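Local coordinates for trehalose synthase regulatory protein (Candida albicans, PDB 5HUS) that probably acts as a regulatory subunit of the trehalose-synthesising enzyme complex, with a C-terminal domain related to trehalose-phosphate phosphatases of the HAD clan, at residues Ile51-Leu56 against Ile84-Tyr89; Ala245-Gly250 against Asn272-Thr277; Ile255-Tyr260 against Lys287-Tyr292. One frame throughout, in Å; residues are numbered along the deposited sequence.

Contact 1: Ile51-Leu56 against Ile84-Tyr89; sequences IDPSGL and IMFKRY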
loop_
_atom_site.group_PDB
_atom_site.type_symbol
_atom_site.label_atom_id
_atom_site.label_comp_id
_atom_site.label_asym_id
_atom_site.label_seq_id
_atom_site.Cartn_x
_atom_site.Cartn_y
_atom_site.Cartn_z
ATOM N N ILE A 51 -2.505 -14.403 1.725
ATOM C CA ILE A 51 -1.718 -15.405 1.018
ATOM C C ILE A 51 -0.253 -15.357 1.450
ATOM O O ILE A 51 0.231 -14.334 1.930
ATOM C CB ILE A 51 -1.832 -15.231 -0.521
ATOM C CG1 ILE A 51 -1.405 -16.512 -1.245
ATOM C CG2 ILE A 51 -1.039 -14.016 -0.995
ATOM C CD1 ILE A 51 -2.013 -16.680 -2.616
ATOM N N ASP A 52 0.440 -16.479 1.289
ATOM C CA ASP A 52 1.846 -16.587 1.636
ATOM C C ASP A 52 2.734 -16.173 0.459
ATOM O O ASP A 52 2.289 -16.172 -0.689
ATOM C CB ASP A 52 2.164 -18.023 2.072
ATOM C CG ASP A 52 1.841 -19.035 0.997
ATOM O OD1 ASP A 52 0.666 -19.101 0.572
ATOM O OD2 ASP A 52 2.765 -19.752 0.565
ATOM N N PRO A 53 3.995 -15.805 0.745
ATOM C CA PRO A 53 4.918 -15.355 -0.302
ATOM C C PRO A 53 5.092 -16.354 -1.445
ATOM O O PRO A 53 4.978 -15.974 -2.603
ATOM C CB PRO A 53 6.228 -15.167 0.460
ATOM C CG PRO A 53 5.786 -14.794 1.841
ATOM C CD PRO A 53 4.571 -15.631 2.091
ATOM N N SER A 54 5.355 -17.615 -1.118
ATOM C CA SER A 54 5.566 -18.635 -2.142
ATOM C C SER A 54 4.317 -18.845 -2.995
ATOM O O SER A 54 4.416 -19.065 -4.197
ATOM C CB SER A 54 5.990 -19.956 -1.502
ATOM O OG SER A 54 5.027 -20.397 -0.563
ATOM N N GLY A 55 3.146 -18.774 -2.369
ATOM C CA GLY A 55 1.888 -18.902 -3.079
ATOM C C GLY A 55 1.664 -17.769 -4.063
ATOM O O GLY A 55 1.220 -17.986 -5.188
ATOM N N LEU A 56 1.977 -16.554 -3.628
ATOM C CA LEU A 56 1.866 -15.366 -4.468
ATOM C C LEU A 56 2.732 -15.480 -5.715
ATOM O O LEU A 56 2.274 -15.213 -6.824
ATOM C CB LEU A 56 2.262 -14.117 -3.672
ATOM C CG LEU A 56 2.338 -12.812 -4.462
ATOM C CD1 LEU A 56 0.967 -12.463 -5.026
ATOM C CD2 LEU A 56 2.880 -11.683 -3.593
ATOM N N ILE A 84 12.711 -11.032 4.875
ATOM C CA ILE A 84 12.671 -12.451 5.245
ATOM C C ILE A 84 11.709 -13.216 4.338
ATOM O O ILE A 84 12.033 -14.297 3.830
ATOM C CB ILE A 84 12.268 -12.635 6.726
ATOM C CG1 ILE A 84 13.438 -12.255 7.639
ATOM C CG2 ILE A 84 11.809 -14.065 6.982
ATOM C CD1 ILE A 84 13.073 -12.151 9.103
ATOM N N MET A 85 10.532 -12.643 4.105
ATOM C CA MET A 85 9.516 -13.297 3.295
ATOM C C MET A 85 9.921 -13.514 1.851
ATOM O O MET A 85 9.640 -14.570 1.277
ATOM C CB MET A 85 8.218 -12.498 3.324
ATOM C CG MET A 85 7.428 -12.621 4.608
ATOM S SD MET A 85 5.985 -11.544 4.527
ATOM C CE MET A 85 4.962 -12.245 5.818
ATOM N N PHE A 86 10.575 -12.521 1.255
ATOM C CA PHE A 86 10.766 -12.531 -0.195
ATOM C C PHE A 86 12.229 -12.625 -0.621
ATOM O O PHE A 86 12.551 -12.355 -1.776
ATOM C CB PHE A 86 10.112 -11.283 -0.809
ATOM C CG PHE A 86 8.611 -11.330 -0.781
ATOM C CD1 PHE A 86 7.910 -11.973 -1.784
ATOM C CD2 PHE A 86 7.902 -10.766 0.269
ATOM C CE1 PHE A 86 6.533 -12.039 -1.751
ATOM C CE2 PHE A 86 6.524 -10.826 0.305
ATOM C CZ PHE A 86 5.837 -11.465 -0.704
ATOM N N LYS A 87 13.096 -13.037 0.301
ATOM C CA LYS A 87 14.529 -13.149 0.023
ATOM C C LYS A 87 14.814 -14.033 -1.193
ATOM O O LYS A 87 15.734 -13.757 -1.960
ATOM C CB LYS A 87 15.280 -13.692 1.249
ATOM C CG LYS A 87 14.896 -15.102 1.682
ATOM C CD LYS A 87 15.777 -15.587 2.841
ATOM C CE LYS A 87 15.438 -17.019 3.249
ATOM N NZ LYS A 87 16.224 -17.492 4.432
ATOM N N ARG A 88 14.009 -15.074 -1.373
ATOM C CA ARG A 88 14.200 -16.014 -2.471
ATOM C C ARG A 88 13.454 -15.577 -3.726
ATOM O O ARG A 88 13.527 -16.237 -4.763
ATOM C CB ARG A 88 13.752 -17.419 -2.061
ATOM C CG ARG A 88 14.519 -17.976 -0.874
ATOM C CD ARG A 88 14.351 -19.478 -0.736
ATOM N NE ARG A 88 15.645 -20.155 -0.742
ATOM C CZ ARG A 88 15.956 -21.171 -1.541
ATOM N NH1 ARG A 88 15.061 -21.644 -2.397
ATOM N NH2 ARG A 88 17.162 -21.720 -1.479
ATOM N N TYR A 89 12.741 -14.458 -3.636
ATOM C CA TYR A 89 11.898 -14.022 -4.744
ATOM C C TYR A 89 12.178 -12.585 -5.189
ATOM O O TYR A 89 11.340 -11.701 -5.015
ATOM C CB TYR A 89 10.426 -14.164 -4.363
ATOM C CG TYR A 89 10.057 -15.538 -3.852
ATOM C CD1 TYR A 89 10.136 -16.650 -4.680
ATOM C CD2 TYR A 89 9.621 -15.721 -2.548
ATOM C CE1 TYR A 89 9.798 -17.908 -4.221
ATOM C CE2 TYR A 89 9.280 -16.979 -2.077
ATOM C CZ TYR A 89 9.368 -18.066 -2.921
ATOM O OH TYR A 89 9.031 -19.316 -2.458
#

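Contact 2: Ala245-Gly250 against Asn272-Thr277; sequences AVLYSG and NTLTVT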
loop_
_atom_site.group_PDB
_atom_site.type_symbol
_atom_site.label_atom_id
_atom_site.label_comp_id
_atom_site.label_asym_id
_atom_site.label_seq_id
_atom_site.Cartn_x
_atom_site.Cartn_y
_atom_site.Cartn_z
ATOM N N ALA A 245 0.667 1.036 -19.261
ATOM C CA ALA A 245 -0.453 0.488 -18.507
ATOM C C ALA A 245 -0.112 0.372 -17.032
ATOM O O ALA A 245 0.964 -0.111 -16.687
ATOM C CB ALA A 245 -0.855 -0.874 -19.058
ATOM N N VAL A 246 -1.030 0.819 -16.177
ATOM C CA VAL A 246 -0.870 0.712 -14.722
ATOM C C VAL A 246 -2.106 0.061 -14.108
ATOM O O VAL A 246 -3.239 0.389 -14.473
ATOM C CB VAL A 246 -0.637 2.085 -14.060
ATOM C CG1 VAL A 246 -0.414 1.925 -12.556
ATOM C CG2 VAL A 246 0.545 2.795 -14.694
ATOM N N LEU A 247 -1.888 -0.866 -13.183
ATOM C CA LEU A 247 -2.986 -1.536 -12.503
ATOM C C LEU A 247 -2.745 -1.512 -10.998
ATOM O O LEU A 247 -1.626 -1.728 -10.543
ATOM C CB LEU A 247 -3.132 -2.980 -13.001
ATOM C CG LEU A 247 -4.297 -3.843 -12.493
ATOM C CD1 LEU A 247 -4.665 -4.875 -13.552
ATOM C CD2 LEU A 247 -3.987 -4.554 -11.177
ATOM N N TYR A 248 -3.796 -1.243 -10.234
ATOM C CA TYR A 248 -3.714 -1.329 -8.778
ATOM C C TYR A 248 -4.832 -2.207 -8.272
ATOM O O TYR A 248 -5.981 -2.040 -8.683
ATOM C CB TYR A 248 -3.796 0.063 -8.134
ATOM C CG TYR A 248 -3.831 0.041 -6.621
ATOM C CD1 TYR A 248 -5.036 -0.076 -5.931
ATOM C CD2 TYR A 248 -2.657 0.110 -5.879
ATOM C CE1 TYR A 248 -5.070 -0.118 -4.545
ATOM C CE2 TYR A 248 -2.680 0.070 -4.496
ATOM C CZ TYR A 248 -3.890 -0.040 -3.838
ATOM O OH TYR A 248 -3.935 -0.063 -2.463
ATOM N N SER A 249 -4.496 -3.154 -7.396
ATOM C CA SER A 249 -5.501 -3.985 -6.752
ATOM C C SER A 249 -5.383 -3.844 -5.245
ATOM O O SER A 249 -4.277 -3.799 -4.704
ATOM C CB SER A 249 -5.349 -5.452 -7.151
ATOM O OG SER A 249 -6.340 -6.239 -6.512
ATOM N N GLY A 250 -6.520 -3.776 -4.564
ATOM C CA GLY A 250 -6.496 -3.661 -3.122
ATOM C C GLY A 250 -7.752 -4.193 -2.477
ATOM O O GLY A 250 -8.409 -5.093 -3.009
ATOM N N ASN A 272 -3.536 3.194 -20.421
ATOM C CA ASN A 272 -4.418 2.206 -19.822
ATOM C C ASN A 272 -4.234 2.186 -18.311
ATOM O O ASN A 272 -3.105 2.125 -17.826
ATOM C CB ASN A 272 -4.162 0.817 -20.402
ATOM C CG ASN A 272 -4.868 0.604 -21.719
ATOM O OD1 ASN A 272 -5.376 1.551 -22.319
ATOM N ND2 ASN A 272 -4.915 -0.644 -22.173
ATOM N N THR A 273 -5.341 2.288 -17.581
ATOM C CA THR A 273 -5.325 2.168 -16.125
ATOM C C THR A 273 -6.454 1.239 -15.720
ATOM O O THR A 273 -7.472 1.152 -16.404
ATOM C CB THR A 273 -5.478 3.535 -15.400
ATOM O OG1 THR A 273 -6.786 4.075 -15.639
ATOM C CG2 THR A 273 -4.423 4.528 -15.877
ATOM N N LEU A 274 -6.268 0.521 -14.622
ATOM C CA LEU A 274 -7.302 -0.372 -14.133
ATOM C C LEU A 274 -7.195 -0.453 -12.622
ATOM O O LEU A 274 -6.112 -0.630 -12.078
ATOM C CB LEU A 274 -7.172 -1.763 -14.768
ATOM C CG LEU A 274 -8.254 -2.827 -14.521
ATOM C CD1 LEU A 274 -8.225 -3.861 -15.642
ATOM C CD2 LEU A 274 -8.091 -3.527 -13.173
ATOM N N THR A 275 -8.326 -0.305 -11.951
ATOM C CA THR A 275 -8.384 -0.491 -10.514
ATOM C C THR A 275 -9.369 -1.612 -10.207
ATOM O O THR A 275 -10.452 -1.675 -10.794
ATOM C CB THR A 275 -8.805 0.795 -9.791
ATOM O OG1 THR A 275 -9.990 1.319 -10.402
ATOM C CG2 THR A 275 -7.700 1.841 -9.877
ATOM N N VAL A 276 -8.987 -2.499 -9.298
ATOM C CA VAL A 276 -9.843 -3.620 -8.930
ATOM C C VAL A 276 -9.757 -3.866 -7.429
ATOM O O VAL A 276 -8.673 -3.814 -6.840
ATOM C CB VAL A 276 -9.468 -4.904 -9.712
ATOM C CG1 VAL A 276 -7.977 -5.197 -9.600
ATOM C CG2 VAL A 276 -10.287 -6.088 -9.230
ATOM N N THR A 277 -10.903 -4.097 -6.802
ATOM C CA THR A 277 -10.926 -4.349 -5.373
ATOM C C THR A 277 -11.407 -5.756 -5.064
ATOM O O THR A 277 -12.236 -6.311 -5.784
ATOM C CB THR A 277 -11.825 -3.345 -4.622
ATOM O OG1 THR A 277 -11.740 -3.600 -3.215
ATOM C CG2 THR A 277 -13.283 -3.460 -5.059
#

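Contact 3: Ile255-Tyr260 against Lys287-Tyr292; sequences IDEANY and KTAATY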
loop_
_atom_site.group_PDB
_atom_site.type_symbol
_atom_site.label_atom_id
_atom_site.label_comp_id
_atom_site.label_asym_id
_atom_site.label_seq_id
_atom_site.Cartn_x
_atom_site.Cartn_y
_atom_site.Cartn_z
ATOM N N ILE A 255 -7.393 3.959 2.679
ATOM C CA ILE A 255 -6.102 4.075 2.022
ATOM C C ILE A 255 -6.155 3.469 0.623
ATOM O O ILE A 255 -5.609 4.038 -0.320
ATOM C CB ILE A 255 -4.993 3.414 2.861
ATOM C CG1 ILE A 255 -4.672 4.308 4.062
ATOM C CG2 ILE A 255 -3.745 3.172 2.024
ATOM C CD1 ILE A 255 -3.452 3.889 4.843
ATOM N N ASP A 256 -6.824 2.326 0.486
ATOM C CA ASP A 256 -7.064 1.754 -0.833
ATOM C C ASP A 256 -7.789 2.755 -1.721
ATOM O O ASP A 256 -7.458 2.912 -2.898
ATOM C CB ASP A 256 -7.885 0.468 -0.732
ATOM C CG ASP A 256 -7.066 -0.710 -0.256
ATOM O OD1 ASP A 256 -5.964 -0.915 -0.799
ATOM O OD2 ASP A 256 -7.522 -1.419 0.664
ATOM N N GLU A 257 -8.772 3.437 -1.144
ATOM C CA GLU A 257 -9.602 4.362 -1.901
ATOM C C GLU A 257 -8.782 5.504 -2.474
ATOM O O GLU A 257 -8.989 5.889 -3.623
ATOM C CB GLU A 257 -10.735 4.909 -1.033
ATOM C CG GLU A 257 -11.837 3.890 -0.786
ATOM C CD GLU A 257 -12.348 3.269 -2.071
ATOM O OE1 GLU A 257 -12.559 4.018 -3.051
ATOM O OE2 GLU A 257 -12.534 2.031 -2.103
ATOM N N ALA A 258 -7.849 6.030 -1.678
ATOM C CA ALA A 258 -6.964 7.084 -2.156
ATOM C C ALA A 258 -6.115 6.566 -3.309
ATOM O O ALA A 258 -5.883 7.281 -4.283
ATOM C CB ALA A 258 -6.084 7.608 -1.038
ATOM N N ASN A 259 -5.654 5.324 -3.197
ATOM C CA ASN A 259 -4.884 4.715 -4.278
ATOM C C ASN A 259 -5.722 4.484 -5.537
ATOM O O ASN A 259 -5.235 4.702 -6.646
ATOM C CB ASN A 259 -4.254 3.401 -3.807
ATOM C CG ASN A 259 -3.188 3.615 -2.744
ATOM O OD1 ASN A 259 -2.611 4.697 -2.642
ATOM N ND2 ASN A 259 -2.921 2.584 -1.946
ATOM N N TYR A 260 -6.969 4.039 -5.380
ATOM C CA TYR A 260 -7.835 3.832 -6.550
ATOM C C TYR A 260 -8.038 5.146 -7.289
ATOM O O TYR A 260 -7.901 5.218 -8.507
ATOM C CB TYR A 260 -9.207 3.264 -6.162
ATOM C CG TYR A 260 -9.182 1.879 -5.573
ATOM C CD1 TYR A 260 -8.393 0.876 -6.121
ATOM C CD2 TYR A 260 -9.947 1.577 -4.457
ATOM C CE1 TYR A 260 -8.379 -0.400 -5.569
ATOM C CE2 TYR A 260 -9.933 0.318 -3.898
ATOM C CZ TYR A 260 -9.149 -0.663 -4.451
ATOM O OH TYR A 260 -9.144 -1.908 -3.877
ATOM N N LYS A 287 -19.023 1.692 -0.396
ATOM C CA LYS A 287 -18.730 2.468 -1.596
ATOM C C LYS A 287 -17.245 2.416 -1.956
ATOM O O LYS A 287 -16.386 2.374 -1.075
ATOM C CB LYS A 287 -19.175 3.921 -1.405
ATOM C CG LYS A 287 -20.682 4.085 -1.292
ATOM C CD LYS A 287 -21.362 3.760 -2.614
ATOM C CE LYS A 287 -22.873 3.719 -2.463
ATOM N NZ LYS A 287 -23.301 2.630 -1.541
ATOM N N THR A 288 -16.951 2.416 -3.253
ATOM C CA THR A 288 -15.566 2.379 -3.717
ATOM C C THR A 288 -15.375 3.091 -5.050
ATOM O O THR A 288 -16.315 3.225 -5.840
ATOM C CB THR A 288 -15.061 0.936 -3.868
ATOM O OG1 THR A 288 -13.686 0.952 -4.271
ATOM C CG2 THR A 288 -15.881 0.191 -4.917
ATOM N N ALA A 289 -14.145 3.532 -5.299
ATOM C CA ALA A 289 -13.789 4.156 -6.565
ATOM C C ALA A 289 -13.144 3.148 -7.511
ATOM O O ALA A 289 -12.861 3.470 -8.665
ATOM C CB ALA A 289 -12.860 5.331 -6.339
ATOM N N ALA A 290 -12.903 1.931 -7.022
ATOM C CA ALA A 290 -12.388 0.869 -7.881
ATOM C C ALA A 290 -13.389 0.581 -8.998
ATOM O O ALA A 290 -14.597 0.574 -8.769
ATOM C CB ALA A 290 -12.101 -0.400 -7.078
ATOM N N THR A 291 -12.886 0.355 -10.204
ATOM C CA THR A 291 -13.764 0.056 -11.335
ATOM C C THR A 291 -14.290 -1.371 -11.273
ATOM O O THR A 291 -15.473 -1.619 -11.525
ATOM C CB THR A 291 -13.042 0.257 -12.679
ATOM O OG1 THR A 291 -12.459 1.563 -12.721
ATOM C CG2 THR A 291 -14.015 0.090 -13.846
ATOM N N TYR A 292 -13.407 -2.305 -10.927
ATOM C CA TYR A 292 -13.726 -3.732 -10.953
ATOM C C TYR A 292 -13.707 -4.362 -9.566
ATOM O O TYR A 292 -13.080 -3.836 -8.646
ATOM C CB TYR A 292 -12.736 -4.477 -11.849
ATOM C CG TYR A 292 -12.782 -4.095 -13.307
ATOM C CD1 TYR A 292 -13.573 -4.802 -14.205
ATOM C CD2 TYR A 292 -12.017 -3.042 -13.795
ATOM C CE1 TYR A 292 -13.612 -4.461 -15.547
ATOM C CE2 TYR A 292 -12.049 -2.694 -15.131
ATOM C CZ TYR A 292 -12.847 -3.407 -16.004
ATOM O OH TYR A 292 -12.878 -3.062 -17.341
HETATM O O HOH W 1 -13.944 1.238 0.216
#

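Contact 1: Ile51-Leu56 against Ile84-Tyr89
Pro-53, the first residue of helix 53-59, lodges against the end of helix 79-86 and buries more surface than any other residue here. Its CB lies over one face of the Phe-86 ring, offset toward the rim, in a CH-pi contact 4.1 Å from the ring centroid. Its CG meets the side chain of Met-85 obliquely, 3.7 Å from Met-85 CB. Proline suits this first helical position, where no helical carbonyl one turn earlier awaits an N-H, and its compact ring serves both neighbours. One turn further on, Leu-56 points to the same side, and its CD2 comes 4.1 Å from Phe-86 CE1, the two side chains crossing at about a right angle.

Tyr-89 reaches the segment from another direction. A type I turn from Phe-86 to Tyr-89, closed by the bond from Tyr-89 N to Phe-86 O (2.8 Å), brings this second ring back to the helix start, where Tyr-89 OH stands 3.3 Å from Ser-54 CB. Ser-54 turns its hydroxyl to Asp-52 instead: chi1 of 57° sets OG between the backbone N and the carbonyl carbon, and OG donates to Asp-52 OD2 (2.6 Å). The same oxygen accepts a weak capping bond from Gly-55 N (3.1 Å), so Asp-52 is the N-cap of the helix.

This is plain packing between the start of one helix and the end of another in the phosphatase-like domain. Pro-53, Met-85 and Phe-86 all touch Ile-29 of strand 28-29, to which strand 50-51 pairs through Ile-51; Leu-56 continues the apolar packing to Leu-301 of helix 297-304.

Contact 2: Ala245-Gly250 against Asn272-Thr277
Tyr-248, paired with Thr-275, and Asn-272, paired with Ala-245, bring the flat groups to these neighbouring strands. The Tyr-248 ring stands on the side of the sheet shared with Val-246 and Thr-273, where the ring of Tyr-260 meets it with planes at about 75°, while its OH bonds to Asp-256 and Asn-259. Gly-250, two residues on, bears no side chain beside this ring; its CA is 4.1 Å from Tyr-248 CE1. At the other end the Asn-272 amide leads away, its ND2 bonding to Trp-14 O, and leaves Asn-272 CB 3.9 Å from Ala-245 CB.

The strands run parallel, 6° apart, and alternate donors in the regular way: Val-246 N gives to Asn-272 O (3.0 Å), Leu-274 N to Val-246 O, Tyr-248 N to Leu-274 O, Val-276 N to Tyr-248 O and Gly-250 N to Val-276 O. With helix 254-265 they form a beta-alpha-beta unit of the central HAD sheet.

On the side opposite Tyr-248, Leu-247 and Leu-274 lie side by side, CD1 of the first 3.7 Å from CD2 of the second, both packed on Trp-14. Branched Val-276 sets its CG1 3.6 Å from Ser-249 CB, a small residue that accommodates it.

Contact 3: Ile255-Tyr260 against Lys287-Tyr292
Glu-257 anchors the loop 287-292 to helix 254-265 through hydrogen bonds at both carboxylate oxygens. Thr-288 OG1 donates to the syn lone pair of Glu-257 OE2 (2.7 Å), and Ala-289 N donates to Glu-257 OE1 (2.8 Å), also on the syn side but 15° out of the carboxylate plane. A bend in the glutamate chain (chi2 -52°) delivers the group to the loop, although its CB points neither toward the loop nor away from it. Glutamate is long enough to reach the loop from the helix, and with two oxygens it can hold a hydroxyl and an amide together. A water adds a third donor, bridging Glu-257 OE2 (2.8 Å) and Lys-287 O. Three donors would be expected to stabilise the negative charge.

Within the loop, Thr-288 OG1 also accepts from Ala-290 N (3.0 Å), which makes an ST turn; the hydroxyl thus gives one bond and takes another, a double role that suits threonine. The contact ties the crossover helix of the HAD-like beta-alpha-beta unit to the loop entering strand 292-294, which lies between strands 272-278 and 4-5.

Apolar contact is made by the Tyr-260 ring. Ala-290 CB sits over its centre, 3.7 Å from the centroid, in a CH-pi contact only 3° off the ring normal; a lone methyl is small enough for so close a seat. The opposite face carries Asp-256 O toward the rim, and Glu-257 CD lies at the edge. Tyr-260 CB packs 4.2 Å from Ala-289 CB, while the Tyr-260 hydroxyl bonds to Gly-251 O.

Contact 3 brings in the helix of the beta-alpha-beta unit whose two strands form contact 2: their centres are 10 Å apart and their segments alternate along the chain. Thr-277 N is 2.9 Å from Tyr-292 O, so a hydrogen bond probably joins them directly. Contact 1 stands apart, its centre 22 Å from that of contact 2, with nearest atoms about 10 Å apart, and 26 Å from that of contact 3, on the opposite side of the chain's centre. Strand 20-26 lies next to strand 243-250 and leads toward Ile-29, which touches contact 1. In catalytic HAD relatives the active site lies at the carboxyl ends of the parallel strands, the ends toward which Gly-250 and Thr-277 lie in contact 2.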